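Local coordinates for beta-lactamase-like protein (Koribacter versatilis, PDB 6B9V) that probably hydrolyses diphosphate bonds in reactive FAD photoproducts, as a metal-dependent diphosphatase of the PhnP family with a metallo-beta-lactamase fold, at residues V44-K49 and E147-K152; I71-Y76 and P105-E110. All blocks are in the same frame, centred on the assembly; numbering follows the deposited sequence.

Contact 2 joins two parallel strands inside one sheet of the fold, whereas contact 1 bridges hairpin turns of both sheets. Contact 2 is largely buried, held by regular backbone hydrogen bonds with side chains in register on both faces. In contact 1 the tyrosine end is buried, the phenylalanine and lysine end lies nearer solvent, and side chains do the work through one hydroxyl-to-carbonyl bond, a CH-pi contact and a water. The two meet directly: Leu148 of contact 1 packs on Val75 and Tyr107 of contact 2, and Phe149 on Asp72.

Contact 1 (V44-K49 and E147-K152); sequences VQYDGK and ELFGAK
Tyr46 reaches from one beta hairpin to the turn of another and hydrogen-bonds through OH to the backbone O of Leu148, at 2.8 Å. Its CG sits between the backbone N and the carbonyl carbon (chi1 58°), which carries the ring across the gap so that the phenol end meets the second turn. The hydroxyl stands above the carbonyl plane of Leu148, with a C=O...donor angle of 124°. Ala151 N reaches the same oxygen from the opposite face, at 2.9 Å, closing the type I' turn from Leu148 to Ala151, so two donors grip one carbonyl. Beside this bond, Tyr46 CE1 packs on Ala151 CB at 3.9 Å, while Leu148 CB lies 3.6 Å from Tyr46 OH.

Nearer the solvent, Lys49 folds over Phe149. A bend at chi2 (-65°) sets CD over one face of the ring, offset toward the rim, where it makes a CH-pi contact 4.2 Å from the centroid; the bend at chi4 then turns NZ toward Asp47 O, a weak bond. Tyr46 OH lies at the edge of the Phe149 ring, in its plane. A water donates to both Asp47 OD2 and Phe149 O, adding a polar bridge between the turns.

Each turn is of type I', the tight two-residue reversal of a beta hairpin, with glycine third in both. One links strands 41-46 and 49-53, the other strands 146-148 and 151-160, in the two sheets of the metallo-beta-lactamase fold. Leu262 of strand 257-263 packs against both Tyr46 and Ala151, and Leu148 rests on Val51 and Ala73 of the facing sheet.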
loop_
_atom_site.group_PDB
_atom_site.type_symbol
_atom_site.label_atom_id
_atom_site.label_comp_id
_atom_site.label_asym_id
_atom_site.label_seq_id
_atom_site.Cartn_x
_atom_site.Cartn_y
_atom_site.Cartn_z
ATOM N N VAL A 44 9.886 7.930 -15.313
ATOM C CA VAL A 44 10.510 8.580 -16.445
ATOM C C VAL A 44 10.492 7.620 -17.616
ATOM O O VAL A 44 10.984 6.500 -17.504
ATOM C CB VAL A 44 11.970 8.989 -16.136
ATOM C CG1 VAL A 44 12.581 9.713 -17.323
ATOM C CG2 VAL A 44 12.045 9.850 -14.868
ATOM N N GLN A 45 9.926 8.048 -18.736
ATOM C CA GLN A 45 9.825 7.192 -19.911
ATOM C C GLN A 45 10.634 7.751 -21.061
ATOM O O GLN A 45 10.560 8.947 -21.360
ATOM C CB GLN A 45 8.366 7.022 -20.335
ATOM C CG GLN A 45 7.594 6.147 -19.399
ATOM C CD GLN A 45 6.110 6.237 -19.618
ATOM O OE1 GLN A 45 5.535 7.316 -19.549
ATOM N NE2 GLN A 45 5.481 5.100 -19.902
ATOM N N TYR A 46 11.413 6.885 -21.700
ATOM C CA TYR A 46 12.230 7.316 -22.834
ATOM C C TYR A 46 12.703 6.115 -23.616
ATOM O O TYR A 46 13.091 5.111 -23.024
ATOM C CB TYR A 46 13.438 8.139 -22.371
ATOM C CG TYR A 46 14.347 7.408 -21.408
ATOM C CD1 TYR A 46 15.444 6.690 -21.864
ATOM C CD2 TYR A 46 14.102 7.438 -20.037
ATOM C CE1 TYR A 46 16.275 6.021 -20.984
ATOM C CE2 TYR A 46 14.928 6.773 -19.146
ATOM C CZ TYR A 46 16.014 6.064 -19.632
ATOM O OH TYR A 46 16.841 5.409 -18.754
ATOM N N ASP A 47 12.652 6.225 -24.939
ATOM C CA ASP A 47 13.167 5.200 -25.848
ATOM C C ASP A 47 12.571 3.833 -25.545
ATOM O O ASP A 47 13.261 2.817 -25.630
ATOM C CB ASP A 47 14.696 5.151 -25.768
ATOM C CG ASP A 47 15.332 4.446 -26.961
ATOM O OD1 ASP A 47 14.780 4.535 -28.077
ATOM O OD2 ASP A 47 16.392 3.807 -26.781
ATOM N N GLY A 48 11.292 3.806 -25.176
ATOM C CA GLY A 48 10.607 2.545 -24.913
ATOM C C GLY A 48 10.902 1.949 -23.547
ATOM O O GLY A 48 10.484 0.837 -23.241
ATOM N N LYS A 49 11.622 2.706 -22.720
ATOM C CA LYS A 49 12.014 2.281 -21.379
ATOM C C LYS A 49 11.228 3.058 -20.321
ATOM O O LYS A 49 10.762 4.180 -20.573
ATOM C CB LYS A 49 13.528 2.492 -21.151
ATOM C CG LYS A 49 14.444 1.813 -22.148
ATOM C CD LYS A 49 14.353 0.296 -22.060
ATOM C CE LYS A 49 15.335 -0.363 -23.024
ATOM N NZ LYS A 49 15.126 0.121 -24.408
ATOM N N GLU A 147 24.183 4.617 -15.203
ATOM C CA GLU A 147 23.959 4.434 -16.630
ATOM C C GLU A 147 22.739 3.555 -16.880
ATOM O O GLU A 147 22.777 2.350 -16.644
ATOM C CB GLU A 147 25.203 3.822 -17.278
ATOM C CG GLU A 147 26.491 4.564 -16.954
ATOM C CD GLU A 147 26.670 5.827 -17.780
ATOM O OE1 GLU A 147 25.871 6.040 -18.719
ATOM O OE2 GLU A 147 27.612 6.602 -17.497
ATOM N N LEU A 148 21.647 4.168 -17.328
ATOM C CA LEU A 148 20.412 3.441 -17.570
ATOM C C LEU A 148 19.955 3.565 -19.016
ATOM O O LEU A 148 19.421 4.600 -19.431
ATOM C CB LEU A 148 19.308 3.941 -16.636
ATOM C CG LEU A 148 19.516 3.699 -15.141
ATOM C CD1 LEU A 148 18.324 4.225 -14.317
ATOM C CD2 LEU A 148 19.752 2.222 -14.870
ATOM N N PHE A 149 20.180 2.501 -19.774
ATOM C CA PHE A 149 19.713 2.405 -21.151
ATOM C C PHE A 149 20.101 3.610 -22.002
ATOM O O PHE A 149 19.297 4.118 -22.773
ATOM C CB PHE A 149 18.198 2.203 -21.151
ATOM C CG PHE A 149 17.744 1.220 -20.122
ATOM C CD1 PHE A 149 17.937 -0.139 -20.312
ATOM C CD2 PHE A 149 17.156 1.652 -18.944
ATOM C CE1 PHE A 149 17.536 -1.047 -19.354
ATOM C CE2 PHE A 149 16.753 0.749 -17.988
ATOM C CZ PHE A 149 16.950 -0.605 -18.193
ATOM N N GLY A 150 21.341 4.065 -21.852
ATOM C CA GLY A 150 21.837 5.182 -22.633
ATOM C C GLY A 150 21.771 6.522 -21.911
ATOM O O GLY A 150 22.448 7.467 -22.294
ATOM N N ALA A 151 20.959 6.617 -20.867
ATOM C CA ALA A 151 20.813 7.891 -20.167
ATOM C C ALA A 151 21.637 7.898 -18.885
ATOM O O ALA A 151 21.903 6.847 -18.314
ATOM C CB ALA A 151 19.361 8.165 -19.865
ATOM N N LYS A 152 22.054 9.076 -18.438
ATOM C CA LYS A 152 22.754 9.162 -17.161
ATOM C C LYS A 152 21.863 9.769 -16.083
ATOM O O LYS A 152 21.319 10.858 -16.250
ATOM C CB LYS A 152 24.049 9.961 -17.303
ATOM C CG LYS A 152 25.087 9.258 -18.160
ATOM C CD LYS A 152 26.501 9.742 -17.874
ATOM C CE LYS A 152 26.639 11.230 -18.144
ATOM N NZ LYS A 152 26.454 11.548 -19.588
HETATM O O HOH W 1 17.386 2.897 -24.599
#

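Contact 2 (I71-Y76 and P105-E110); sequences IDAIVY and PLYANE
With CG beside the backbone N in Leu106 and CG1 likewise in Ile74 (chi1 -43° and -59°), these two side chains lie side by side and bring CD2 of Leu106 to 3.6 Å from CD1 of Ile74. They belong to neighbouring parallel strands, 73-75 and 104-108, in one sheet of the metallo-beta-lactamase fold. Ile74 turns both its N and its O to the neighbouring strand: N donates to Pro105 O at 3.0 Å and O accepts from Tyr107 N at 2.7 Å. Tyr76 N then donates to Tyr107 O at 2.9 Å, completing the staggered pattern of a parallel pair.

Helix 87-90 covers the Ile74 and Leu106 face, through Val90 and Leu87. The opposite face carries Val75 and Tyr107, whose ring stacks on His139 of strand 136-140. Tyr107 also turns its ring edge to Ile74 O and sets CE1 against Ala73 CB, at 4.1 Å.

Tyr76 leads toward the metal-binding segment: its hydroxyl bonds to Thr55, and its side chain is about 5 Å from that of the manganese ligand His83. Past Ala108, one water donates to Tyr76 O and accepts from Asn109 N, each at 2.9 Å.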
loop_
_atom_site.group_PDB
_atom_site.type_symbol
_atom_site.label_atom_id
_atom_site.label_comp_id
_atom_site.label_asym_id
_atom_site.label_seq_id
_atom_site.Cartn_x
_atom_site.Cartn_y
_atom_site.Cartn_z
ATOM N N ILE A 71 8.633 -2.613 -15.913
ATOM C CA ILE A 71 9.557 -1.660 -15.307
ATOM C C ILE A 71 10.980 -2.034 -15.682
ATOM O O ILE A 71 11.410 -3.155 -15.431
ATOM C CB ILE A 71 9.440 -1.631 -13.776
ATOM C CG1 ILE A 71 8.024 -1.242 -13.340
ATOM C CG2 ILE A 71 10.487 -0.669 -13.191
ATOM C CD1 ILE A 71 7.753 -1.541 -11.864
ATOM N N ASP A 72 11.722 -1.106 -16.282
ATOM C CA ASP A 72 13.073 -1.445 -16.711
ATOM C C ASP A 72 14.126 -1.240 -15.634
ATOM O O ASP A 72 15.151 -1.918 -15.625
ATOM C CB ASP A 72 13.419 -0.662 -17.975
ATOM C CG ASP A 72 12.506 -1.041 -19.136
ATOM O OD1 ASP A 72 12.752 -2.099 -19.761
ATOM O OD2 ASP A 72 11.516 -0.313 -19.383
ATOM N N ALA A 73 13.884 -0.298 -14.737
ATOM C CA ALA A 73 14.784 -0.081 -13.625
ATOM C C ALA A 73 14.042 0.672 -12.531
ATOM O O ALA A 73 13.119 1.443 -12.809
ATOM C CB ALA A 73 16.037 0.696 -14.081
ATOM N N ILE A 74 14.434 0.421 -11.284
ATOM C CA ILE A 74 13.914 1.165 -10.145
ATOM C C ILE A 74 15.068 1.851 -9.427
ATOM O O ILE A 74 16.103 1.234 -9.151
ATOM C CB ILE A 74 13.155 0.245 -9.161
ATOM C CG1 ILE A 74 11.994 -0.444 -9.889
ATOM C CG2 ILE A 74 12.681 1.044 -7.924
ATOM C CD1 ILE A 74 11.272 -1.490 -9.084
ATOM N N VAL A 75 14.891 3.131 -9.138
ATOM C CA VAL A 75 15.922 3.926 -8.478
ATOM C C VAL A 75 15.368 4.479 -7.161
ATOM O O VAL A 75 14.271 5.033 -7.153
ATOM C CB VAL A 75 16.388 5.088 -9.383
ATOM C CG1 VAL A 75 17.452 5.922 -8.675
ATOM C CG2 VAL A 75 16.953 4.546 -10.688
ATOM N N TYR A 76 16.112 4.332 -6.063
ATOM C CA TYR A 76 15.645 4.813 -4.762
ATOM C C TYR A 76 16.310 6.105 -4.284
ATOM O O TYR A 76 17.534 6.253 -4.378
ATOM C CB TYR A 76 15.854 3.731 -3.694
ATOM C CG TYR A 76 14.847 2.607 -3.831
ATOM C CD1 TYR A 76 15.144 1.473 -4.578
ATOM C CD2 TYR A 76 13.598 2.695 -3.238
ATOM C CE1 TYR A 76 14.217 0.439 -4.723
ATOM C CE2 TYR A 76 12.664 1.682 -3.379
ATOM C CZ TYR A 76 12.987 0.543 -4.113
ATOM O OH TYR A 76 12.063 -0.479 -4.264
ATOM N N PRO A 105 16.284 -4.600 -12.144
ATOM C CA PRO A 105 17.367 -4.012 -11.355
ATOM C C PRO A 105 16.886 -2.876 -10.434
ATOM O O PRO A 105 16.139 -1.998 -10.860
ATOM C CB PRO A 105 18.330 -3.490 -12.424
ATOM C CG PRO A 105 17.442 -3.148 -13.581
ATOM C CD PRO A 105 16.253 -4.086 -13.525
ATOM N N LEU A 106 17.304 -2.930 -9.173
ATOM C CA LEU A 106 17.047 -1.878 -8.198
ATOM C C LEU A 106 18.334 -1.127 -7.914
ATOM O O LEU A 106 19.374 -1.735 -7.737
ATOM C CB LEU A 106 16.507 -2.445 -6.889
ATOM C CG LEU A 106 15.445 -3.535 -6.894
ATOM C CD1 LEU A 106 15.073 -3.830 -5.450
ATOM C CD2 LEU A 106 14.224 -3.130 -7.700
ATOM N N TYR A 107 18.268 0.189 -7.847
ATOM C CA TYR A 107 19.465 0.976 -7.595
ATOM C C TYR A 107 19.297 1.727 -6.287
ATOM O O TYR A 107 18.322 2.450 -6.118
ATOM C CB TYR A 107 19.724 1.937 -8.761
ATOM C CG TYR A 107 20.133 1.213 -10.024
ATOM C CD1 TYR A 107 19.180 0.664 -10.878
ATOM C CD2 TYR A 107 21.475 1.058 -10.350
ATOM C CE1 TYR A 107 19.563 -0.020 -12.035
ATOM C CE2 TYR A 107 21.863 0.380 -11.499
ATOM C CZ TYR A 107 20.899 -0.156 -12.338
ATOM O OH TYR A 107 21.277 -0.836 -13.480
ATOM N N ALA A 108 20.235 1.555 -5.364
ATOM C CA ALA A 108 20.116 2.247 -4.080
ATOM C C ALA A 108 21.469 2.472 -3.445
ATOM O O ALA A 108 22.420 1.729 -3.718
ATOM C CB ALA A 108 19.205 1.451 -3.126
ATOM N N ASN A 109 21.578 3.498 -2.603
ATOM C CA ASN A 109 22.809 3.666 -1.840
ATOM C C ASN A 109 22.860 2.619 -0.732
ATOM O O ASN A 109 21.893 1.876 -0.534
ATOM C CB ASN A 109 22.951 5.099 -1.282
ATOM C CG ASN A 109 21.853 5.485 -0.302
ATOM O OD1 ASN A 109 21.141 4.641 0.240
ATOM N ND2 ASN A 109 21.722 6.786 -0.062
ATOM N N GLU A 110 23.976 2.554 -0.015
ATOM C CA GLU A 110 24.174 1.484 0.962
ATOM C C GLU A 110 23.128 1.496 2.095
ATOM O O GLU A 110 22.660 0.432 2.514
ATOM C CB GLU A 110 25.586 1.561 1.544
ATOM C CG GLU A 110 25.985 0.371 2.408
ATOM C CD GLU A 110 25.343 0.396 3.792
ATOM O OE1 GLU A 110 25.191 1.503 4.363
ATOM O OE2 GLU A 110 24.969 -0.688 4.294
HETATM O O HOH W 2 19.230 5.171 -2.298
#